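PDB 3KPB: L-aspartate semialdehyde sulfurtransferase from Methanocaldococcus jannaschii, which probably condenses sulfide with aspartate semialdehyde to make homocysteine, and binds S-adenosylmethionine and methylthioadenosine through its C-terminal pair of CBS domains. Local coordinates for residues A[16-20]-A[61-67]; A[38-44]-A[99-105]. All coordinates share one frame; numbering follows the deposited sequence.

Interaction 1 of 2, residues A[16-20]-A[61-67]; sequences SNISI and KKTIEEI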
loop_
_atom_site.group_PDB
_atom_site.type_symbol
_atom_site.label_atom_id
_atom_site.label_comp_id
_atom_site.label_asym_id
_atom_site.label_seq_id
_atom_site.Cartn_x
_atom_site.Cartn_y
_atom_site.Cartn_z
ATOM N N SER A 16 -17.693 9.623 -6.087
ATOM C CA SER A 16 -16.527 10.011 -6.885
ATOM C C SER A 16 -16.215 11.509 -6.867
ATOM O O SER A 16 -15.105 11.915 -7.220
ATOM C CB SER A 16 -16.667 9.515 -8.330
ATOM O OG SER A 16 -17.549 10.330 -9.084
ATOM N N ASN A 17 -17.191 12.316 -6.460
ATOM C CA ASN A 17 -17.047 13.775 -6.468
ATOM C C ASN A 17 -16.200 14.331 -5.321
ATOM O O ASN A 17 -15.912 15.530 -5.288
ATOM C CB ASN A 17 -18.425 14.469 -6.497
ATOM C CG ASN A 17 -19.336 14.033 -5.348
ATOM O OD1 ASN A 17 -19.530 14.766 -4.376
ATOM N ND2 ASN A 17 -19.894 12.832 -5.459
ATOM N N ILE A 18 -15.792 13.470 -4.393
ATOM C CA ILE A 18 -15.088 13.941 -3.197
ATOM C C ILE A 18 -13.607 14.266 -3.451
ATOM O O ILE A 18 -12.999 13.762 -4.397
ATOM C CB ILE A 18 -15.259 12.968 -1.990
ATOM C CG1 ILE A 18 -14.581 11.618 -2.252
ATOM C CG2 ILE A 18 -16.746 12.794 -1.635
ATOM C CD1 ILE A 18 -14.411 10.765 -1.002
ATOM N N SER A 19 -13.040 15.115 -2.601
ATOM C CA SER A 19 -11.629 15.477 -2.688
ATOM C C SER A 19 -10.713 14.310 -2.329
ATOM O O SER A 19 -11.124 13.349 -1.659
ATOM C CB SER A 19 -11.321 16.628 -1.733
ATOM O OG SER A 19 -11.389 16.171 -0.391
ATOM N N ILE A 20 -9.454 14.425 -2.752
ATOM C CA ILE A 20 -8.431 13.436 -2.388
ATOM C C ILE A 20 -8.248 13.374 -0.863
ATOM O O ILE A 20 -8.173 12.286 -0.284
ATOM C CB ILE A 20 -7.070 13.673 -3.101
ATOM C CG1 ILE A 20 -7.259 14.016 -4.590
ATOM C CG2 ILE A 20 -6.149 12.458 -2.931
ATOM C CD1 ILE A 20 -8.046 12.987 -5.410
ATOM N N LYS A 61 -4.299 15.837 -9.193
ATOM C CA LYS A 61 -5.744 15.653 -9.339
ATOM C C LYS A 61 -6.470 16.134 -8.097
ATOM O O LYS A 61 -5.989 15.933 -6.977
ATOM C CB LYS A 61 -6.096 14.178 -9.575
ATOM C CG LYS A 61 -5.481 13.544 -10.813
ATOM C CD LYS A 61 -5.756 14.354 -12.073
ATOM C CE LYS A 61 -5.330 13.579 -13.310
ATOM N NZ LYS A 61 -5.456 14.428 -14.533
ATOM N N LYS A 62 -7.640 16.739 -8.292
ATOM C CA LYS A 62 -8.417 17.280 -7.174
ATOM C C LYS A 62 -9.509 16.360 -6.627
ATOM O O LYS A 62 -9.814 16.418 -5.436
ATOM C CB LYS A 62 -9.025 18.637 -7.542
ATOM C CG LYS A 62 -7.998 19.734 -7.767
ATOM C CD LYS A 62 -8.672 21.057 -8.096
ATOM C CE LYS A 62 -7.654 22.136 -8.443
ATOM N NZ LYS A 62 -7.001 21.899 -9.763
ATOM N N THR A 63 -10.113 15.540 -7.485
ATOM C CA THR A 63 -11.221 14.670 -7.062
ATOM C C THR A 63 -10.916 13.204 -7.333
ATOM O O THR A 63 -10.115 12.869 -8.213
ATOM C CB THR A 63 -12.566 15.024 -7.754
ATOM O OG1 THR A 63 -12.469 14.740 -9.156
ATOM C CG2 THR A 63 -12.920 16.498 -7.561
ATOM N N ILE A 64 -11.591 12.343 -6.580
ATOM C CA ILE A 64 -11.448 10.898 -6.693
ATOM C C ILE A 64 -11.777 10.417 -8.096
ATOM O O ILE A 64 -11.117 9.521 -8.624
ATOM C CB ILE A 64 -12.312 10.191 -5.624
ATOM C CG1 ILE A 64 -11.610 10.297 -4.263
ATOM C CG2 ILE A 64 -12.574 8.724 -5.970
ATOM C CD1 ILE A 64 -10.125 9.864 -4.272
ATOM N N GLU A 65 -12.759 11.026 -8.733
ATOM C CA GLU A 65 -13.122 10.485 -10.010
ATOM C C GLU A 65 -12.040 10.648 -11.083
ATOM O O GLU A 65 -12.008 9.888 -12.046
ATOM C CB GLU A 65 -14.485 10.975 -10.433
ATOM C CG GLU A 65 -14.524 12.234 -11.205
ATOM C CD GLU A 65 -15.604 12.121 -12.235
ATOM O OE1 GLU A 65 -16.542 12.940 -12.209
ATOM O OE2 GLU A 65 -15.534 11.184 -13.062
ATOM N N GLU A 66 -11.121 11.587 -10.872
ATOM C CA GLU A 66 -10.002 11.785 -11.794
ATOM C C GLU A 66 -8.877 10.768 -11.635
ATOM O O GLU A 66 -7.996 10.685 -12.495
ATOM C CB GLU A 66 -9.421 13.182 -11.631
ATOM C CG GLU A 66 -10.419 14.282 -11.840
ATOM C CD GLU A 66 -9.854 15.631 -11.483
ATOM O OE1 GLU A 66 -9.118 16.208 -12.311
ATOM O OE2 GLU A 66 -10.150 16.122 -10.374
ATOM N N ILE A 67 -8.898 10.002 -10.548
ATOM C CA ILE A 67 -7.795 9.091 -10.252
ATOM C C ILE A 67 -8.228 7.647 -10.003
ATOM O O ILE A 67 -7.398 6.739 -10.077
ATOM C CB ILE A 67 -6.931 9.610 -9.057
ATOM C CG1 ILE A 67 -5.505 9.037 -9.101
ATOM C CG2 ILE A 67 -7.614 9.340 -7.711
ATOM C CD1 ILE A 67 -4.620 9.648 -10.180
HETATM O O HOH W 1 -18.274 12.891 -9.797
#

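Interaction 2 of 2, residues A[38-44]-A[99-105]; sequences VDEHGKL and VDDYRRV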
loop_
_atom_site.group_PDB
_atom_site.type_symbol
_atom_site.label_atom_id
_atom_site.label_comp_id
_atom_site.label_asym_id
_atom_site.label_seq_id
_atom_site.Cartn_x
_atom_site.Cartn_y
_atom_site.Cartn_z
ATOM N N VAL A 38 -18.789 4.472 -5.605
ATOM C CA VAL A 38 -20.107 4.229 -6.177
ATOM C C VAL A 38 -20.684 5.529 -6.716
ATOM O O VAL A 38 -20.299 6.622 -6.271
ATOM C CB VAL A 38 -21.079 3.579 -5.162
ATOM C CG1 VAL A 38 -20.604 2.181 -4.789
ATOM C CG2 VAL A 38 -21.260 4.459 -3.915
ATOM N N ASP A 39 -21.591 5.409 -7.685
ATOM C CA ASP A 39 -22.282 6.584 -8.191
ATOM C C ASP A 39 -23.440 6.969 -7.273
ATOM O O ASP A 39 -23.652 6.345 -6.225
ATOM C CB ASP A 39 -22.709 6.430 -9.664
ATOM C CG ASP A 39 -23.674 5.271 -9.904
ATOM O OD1 ASP A 39 -24.435 4.878 -8.991
ATOM O OD2 ASP A 39 -23.679 4.762 -11.045
ATOM N N GLU A 40 -24.168 8.009 -7.666
ATOM C CA GLU A 40 -25.239 8.565 -6.842
ATOM C C GLU A 40 -26.384 7.568 -6.642
ATOM O O GLU A 40 -27.277 7.787 -5.817
ATOM C CB GLU A 40 -25.734 9.900 -7.425
ATOM C CG GLU A 40 -26.557 9.806 -8.720
ATOM C CD GLU A 40 -25.722 9.685 -9.997
ATOM O OE1 GLU A 40 -26.316 9.796 -11.090
ATOM O OE2 GLU A 40 -24.489 9.484 -9.922
ATOM N N HIS A 41 -26.341 6.469 -7.399
ATOM C CA HIS A 41 -27.322 5.397 -7.239
ATOM C C HIS A 41 -26.793 4.153 -6.498
ATOM O O HIS A 41 -27.497 3.145 -6.417
ATOM C CB HIS A 41 -27.945 5.041 -8.597
ATOM C CG HIS A 41 -28.691 6.179 -9.219
ATOM N ND1 HIS A 41 -29.963 6.536 -8.824
ATOM C CD2 HIS A 41 -28.332 7.068 -10.176
ATOM C CE1 HIS A 41 -30.362 7.585 -9.522
ATOM N NE2 HIS A 41 -29.390 7.927 -10.348
ATOM N N GLY A 42 -25.579 4.224 -5.947
ATOM C CA GLY A 42 -25.020 3.110 -5.161
ATOM C C GLY A 42 -24.343 2.039 -6.001
ATOM O O GLY A 42 -23.974 0.974 -5.497
ATOM N N LYS A 43 -24.161 2.328 -7.286
ATOM C CA LYS A 43 -23.565 1.367 -8.210
ATOM C C LYS A 43 -22.073 1.586 -8.376
ATOM O O LYS A 43 -21.616 2.723 -8.521
ATOM C CB LYS A 43 -24.239 1.435 -9.583
ATOM C CG LYS A 43 -25.769 1.338 -9.573
ATOM C CD LYS A 43 -26.272 0.194 -8.696
ATOM C CE LYS A 43 -27.741 -0.100 -8.979
ATOM N NZ LYS A 43 -28.660 0.968 -8.472
ATOM N N LEU A 44 -21.322 0.486 -8.403
ATOM C CA LEU A 44 -19.862 0.541 -8.486
ATOM C C LEU A 44 -19.356 1.222 -9.758
ATOM O O LEU A 44 -19.771 0.878 -10.866
ATOM C CB LEU A 44 -19.266 -0.867 -8.377
ATOM C CG LEU A 44 -17.737 -0.971 -8.387
ATOM C CD1 LEU A 44 -17.125 -0.458 -7.085
ATOM C CD2 LEU A 44 -17.329 -2.407 -8.638
ATOM N N VAL A 99 -19.926 -7.545 -5.445
ATOM C CA VAL A 99 -21.064 -6.912 -6.116
ATOM C C VAL A 99 -22.198 -7.908 -6.330
ATOM O O VAL A 99 -21.978 -9.126 -6.340
ATOM C CB VAL A 99 -20.670 -6.250 -7.485
ATOM C CG1 VAL A 99 -19.666 -5.121 -7.274
ATOM C CG2 VAL A 99 -20.128 -7.278 -8.483
ATOM N N ASP A 100 -23.413 -7.386 -6.479
ATOM C CA ASP A 100 -24.542 -8.214 -6.887
ATOM C C ASP A 100 -24.829 -8.033 -8.387
ATOM O O ASP A 100 -24.079 -7.345 -9.098
ATOM C CB ASP A 100 -25.785 -7.964 -6.002
ATOM C CG ASP A 100 -26.355 -6.549 -6.133
ATOM O OD1 ASP A 100 -26.059 -5.850 -7.128
ATOM O OD2 ASP A 100 -27.132 -6.141 -5.235
ATOM N N ASP A 101 -25.913 -8.645 -8.859
ATOM C CA ASP A 101 -26.288 -8.588 -10.276
ATOM C C ASP A 101 -26.686 -7.186 -10.766
ATOM O O ASP A 101 -26.756 -6.956 -11.974
ATOM C CB ASP A 101 -27.414 -9.589 -10.582
ATOM C CG ASP A 101 -26.916 -11.029 -10.748
ATOM O OD1 ASP A 101 -25.699 -11.257 -10.929
ATOM O OD2 ASP A 101 -27.761 -11.947 -10.715
ATOM N N TYR A 102 -26.956 -6.260 -9.844
ATOM C CA TYR A 102 -27.313 -4.882 -10.212
ATOM C C TYR A 102 -26.151 -3.911 -10.022
ATOM O O TYR A 102 -26.315 -2.697 -10.160
ATOM C CB TYR A 102 -28.562 -4.429 -9.443
ATOM C CG TYR A 102 -29.772 -5.226 -9.846
ATOM C CD1 TYR A 102 -30.546 -4.831 -10.935
ATOM C CD2 TYR A 102 -30.115 -6.409 -9.178
ATOM C CE1 TYR A 102 -31.641 -5.572 -11.340
ATOM C CE2 TYR A 102 -31.218 -7.163 -9.575
ATOM C CZ TYR A 102 -31.975 -6.733 -10.659
ATOM O OH TYR A 102 -33.072 -7.446 -11.083
ATOM N N ARG A 103 -24.976 -4.468 -9.717
ATOM C CA ARG A 103 -23.733 -3.703 -9.514
ATOM C C ARG A 103 -23.680 -2.895 -8.208
ATOM O O ARG A 103 -22.864 -1.978 -8.065
ATOM C CB ARG A 103 -23.415 -2.822 -10.735
ATOM C CG ARG A 103 -22.519 -3.492 -11.754
ATOM C CD ARG A 103 -21.106 -2.957 -11.653
ATOM N NE ARG A 103 -20.110 -3.987 -11.928
ATOM C CZ ARG A 103 -18.805 -3.765 -12.052
ATOM N NH1 ARG A 103 -18.315 -2.536 -11.941
ATOM N NH2 ARG A 103 -17.985 -4.779 -12.297
ATOM N N ARG A 104 -24.542 -3.243 -7.255
ATOM C CA ARG A 104 -24.450 -2.680 -5.905
ATOM C C ARG A 104 -23.288 -3.319 -5.151
ATOM O O ARG A 104 -22.998 -4.502 -5.332
ATOM C CB ARG A 104 -25.740 -2.913 -5.117
ATOM C CG ARG A 104 -26.946 -2.227 -5.696
ATOM C CD ARG A 104 -28.122 -2.285 -4.744
ATOM N NE ARG A 104 -29.281 -1.667 -5.374
ATOM C CZ ARG A 104 -29.580 -0.374 -5.302
ATOM N NH1 ARG A 104 -28.818 0.463 -4.602
ATOM N NH2 ARG A 104 -30.659 0.082 -5.936
ATOM N N VAL A 105 -22.635 -2.545 -4.291
ATOM C CA VAL A 105 -21.516 -3.075 -3.516
ATOM C C VAL A 105 -22.042 -3.679 -2.216
ATOM O O VAL A 105 -22.590 -2.966 -1.373
ATOM C CB VAL A 105 -20.441 -1.983 -3.235
ATOM C CG1 VAL A 105 -19.322 -2.534 -2.358
ATOM C CG2 VAL A 105 -19.867 -1.436 -4.547
HETATM O O HOH W 2 -30.287 2.797 -6.927
HETATM O O HOH W 3 -23.479 -0.064 -3.179
#

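Interaction 1 of 2, residues A[16-20]-A[61-67]
I18 O takes the straightest backbone bond of the contact, from I64 N at 3.0 Å with 162° at the hydrogen. A weaker bond lies on either side of it. E65 N reaches S16 O at 2.9 Å but is bent, and I20 N points to K62 O from 3.4 Å. S19 and T63 form a single beta bridge. This joins the start of helix 20-30, where S19 OG caps E22 N, to the loop between helix 50-58 and strand 75-76.

The apolar layer lies beside these bonds. I18 CG1 and I64 CG1 lie alongside each other, 3.8 Å apart. I20 keeps CG1 beside its backbone N (chi1 -43°), and the turn at chi2 then brings I20 CD1 to I64 CD1 at 3.9 Å. I53 and A56 of helix 50-58 and L57 of the second subunit also pack on I20.

E66 OE2 takes T63 N and T63 OG1, the hydroxyl at 3.0 Å through the anti lone pair. A valine in place of T63 would probably leave E66 OE2 without its hydroxyl partner and the carboxylate freer to turn. A water joins S16 OG to E65 OE1, while E65 OE2 makes a salt bridge to R70.

Interaction 2 of 2, residues A[38-44]-A[99-105]
H41 O is held by two donors next to the R104 guanidinium. K43 NZ bonds to it at 3.2 Å, coming from above the carbonyl plane. A water also donates to it and accepts from R104 NH2, so it links the two loops. The segments are equivalent beta-hairpin loops, one from each CBS repeat, set side by side. Each holds a type I turn, D39 to G42 and D100 to R103. Each turn starts with an aspartate that makes an Asx turn. D39 OD1 takes H41 N and K43 N from opposite faces of its carboxylate plane. D100 OD1 does the same with Y102 N and R104 N.

L44 N gives a direct hydrogen bond to R103 O at 2.9 Å, nearly straight at 169°. Next to it, K43 CA also approaches R103 O. A second water bridges G42 O and V105 N.

K43 bends at chi2 (-47°) and again at chi4, which carries its chain past Y102 O. K43 CE comes within 3.2 Å of Y102 O. K43 NZ then sits over one face of the R104 guanidinium, toward its rim and 3.3 Å from R104 NH2. Both groups are donors, so this pair is no bond. H41 O, bonded to K43 NZ and linked to R104 NH2 through the water, probably eases the meeting of like charges.

Towards the strands the contact turns apolar. V105 CG2 touches V38 CG1 at 3.7 Å and also meets L44 CD1. The side chains of L44 and V99 cross at about a right angle, with L44 CD2 on V99 CG1. L44 also packs on T74, and V105 on T13. L44 CD2 lies over one face of the R103 guanidinium, 3.4 Å from R103 NH1.

From the N terminus the segments run 16-20, 38-44, 61-67 and 99-105, so the two contacts cross. Interaction 1 closes a loop of 40 residues. The loop holds helix 20-30, strands 35-38 and 44-48, and helix 50-58, and it ties the loop before helix 20-30 to the loop after helix 50-58. Interaction 2 starts inside that loop and ends beyond it. It closes 54 residues, with strands 44-48, 75-76 and 95-99 and helices 50-58 and 81-91, and it joins the hairpin loops of the two sheets. Strand 44-48 and helix 50-58 lie within both loops. The contact centres are 18 Å apart, and their nearest atoms, about 4 Å apart, do not touch.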